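Local coordinates for CurB (Lyngbya majuscula, PDB 5KP7), which carries a covalently attached 4'-phosphopantetheine and probably serves as an acyl carrier protein, at residues Ile84-Ala89 with Asp97-Lys102. Numbering follows the deposited sequence.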
# COMPACT_ATOMS: atom_id res chain seq x y z
N ILE B 84 7.79 15.07 -11.83
CA ILE B 84 6.62 15.85 -11.47
C ILE B 84 6.55 17.21 -12.17
O ILE B 84 5.49 17.80 -12.22
CB ILE B 84 6.47 16.07 -9.94
CG1 ILE B 84 7.65 16.85 -9.34
CG2 ILE B 84 6.30 14.73 -9.25
CD1 ILE B 84 7.36 17.33 -7.94
N GLU B 85 7.68 17.69 -12.67
CA GLU B 85 7.68 18.98 -13.39
C GLU B 85 6.92 18.91 -14.73
O GLU B 85 6.60 19.95 -15.32
CB GLU B 85 9.11 19.53 -13.54
CG GLU B 85 9.70 19.86 -12.18
CD GLU B 85 11.03 20.54 -12.18
OE1 GLU B 85 11.48 21.04 -13.24
OE2 GLU B 85 11.62 20.62 -11.09
N LEU B 86 6.63 17.70 -15.20
CA LEU B 86 5.84 17.50 -16.42
C LEU B 86 4.38 17.16 -16.16
O LEU B 86 3.66 16.83 -17.10
CB LEU B 86 6.49 16.41 -17.30
CG LEU B 86 7.85 16.72 -17.94
CD1 LEU B 86 7.85 18.09 -18.62
CD2 LEU B 86 9.02 16.64 -16.97
N ALA B 87 3.95 17.23 -14.89
CA ALA B 87 2.57 16.95 -14.51
C ALA B 87 1.67 18.13 -14.84
O ALA B 87 2.14 19.27 -15.01
CB ALA B 87 2.49 16.67 -13.00
N GLY B 88 0.37 17.85 -14.87
CA GLY B 88 -0.64 18.89 -14.84
C GLY B 88 -1.19 19.31 -16.19
O GLY B 88 -2.11 20.14 -16.24
N ALA B 89 -0.65 18.76 -17.28
CA ALA B 89 -1.14 19.10 -18.62
C ALA B 89 -2.48 18.43 -18.87
O ALA B 89 -2.69 17.30 -18.44
CB ALA B 89 -0.14 18.66 -19.66
N ASP B 97 4.15 22.18 -24.42
CA ASP B 97 4.52 23.50 -23.84
C ASP B 97 5.38 23.35 -22.60
O ASP B 97 6.32 24.11 -22.40
CB ASP B 97 3.29 24.32 -23.41
CG ASP B 97 2.38 24.68 -24.56
OD1 ASP B 97 2.86 24.91 -25.69
OD2 ASP B 97 1.16 24.78 -24.30
N LEU B 98 5.01 22.39 -21.75
CA LEU B 98 5.77 22.12 -20.52
C LEU B 98 7.19 21.72 -20.84
O LEU B 98 8.12 22.28 -20.27
CB LEU B 98 5.11 21.03 -19.66
CG LEU B 98 4.09 21.54 -18.65
CD1 LEU B 98 3.39 20.35 -18.00
CD2 LEU B 98 4.76 22.44 -17.61
N PHE B 99 7.35 20.76 -21.75
CA PHE B 99 8.69 20.32 -22.16
C PHE B 99 9.51 21.46 -22.77
O PHE B 99 10.67 21.64 -22.41
CB PHE B 99 8.59 19.16 -23.15
CG PHE B 99 8.44 17.81 -22.49
CD1 PHE B 99 9.53 17.20 -21.88
CD2 PHE B 99 7.23 17.12 -22.53
CE1 PHE B 99 9.40 15.95 -21.28
CE2 PHE B 99 7.10 15.87 -21.95
CZ PHE B 99 8.19 15.27 -21.33
N ALA B 100 8.89 22.21 -23.68
CA ALA B 100 9.56 23.35 -24.34
C ALA B 100 10.12 24.37 -23.34
O ALA B 100 11.23 24.85 -23.50
CB ALA B 100 8.61 24.03 -25.32
N ALA B 101 9.34 24.67 -22.30
CA ALA B 101 9.77 25.60 -21.25
C ALA B 101 10.99 25.13 -20.44
O ALA B 101 11.72 25.96 -19.90
CB ALA B 101 8.61 25.91 -20.31
N LYS B 102 11.21 23.81 -20.34
CA LYS B 102 12.34 23.25 -19.57
C LYS B 102 13.66 23.23 -20.34
O LYS B 102 14.71 23.28 -19.72
CB LYS B 102 12.00 21.85 -19.06
CG LYS B 102 10.76 21.78 -18.19
CD LYS B 102 10.85 22.64 -16.93
CE LYS B 102 9.59 22.52 -16.09
NZ LYS B 102 9.81 23.04 -14.71
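In this carrier-protein fold, the short 3-10 turn between helix 63-76 and helix 92-102 packs against the C-terminal half of the latter, with Leu-86 set over the ring of Phe-99. The evidence is a CH-pi contact: Leu-86 CD1 stands 3.7 Å from the centroid of the Phe-99 ring, only 8° off the ring normal, while Leu-86 CG lies 3.7 Å from Phe-99 CZ on the same face. The phenyl ring also touches Val-73 and Met-74 of helix 63-76 and Val-30 of helix 27-41, which places it where all three helices converge. Replacing Phe-99 with an alanine would probably leave the Leu-86 methyl without its aromatic platform and open a gap between the helices. Beside this pair, Leu-98 CD1 lies 3.4 Å from Ala-87 O and also meets the methyl of Ala-89, CB, at 4.3 Å. Nearer the chain end, Lys-102 NZ forms a salt bridge with Glu-85 OE1 at 3.0 Å, approaching from above the carboxylate plane, 48° out of it. Two torsions bring the amine there: CG is anti to the carbonyl carbon, and a bend at chi2 (-60°) precedes an extended end. An apolar contact of Leu-86, Leu-98 and Phe-99, flanked by a salt bridge, joins the inter-helix loop to helix 92-102, as in the helical bundle of phosphopantetheine-binding carrier proteins.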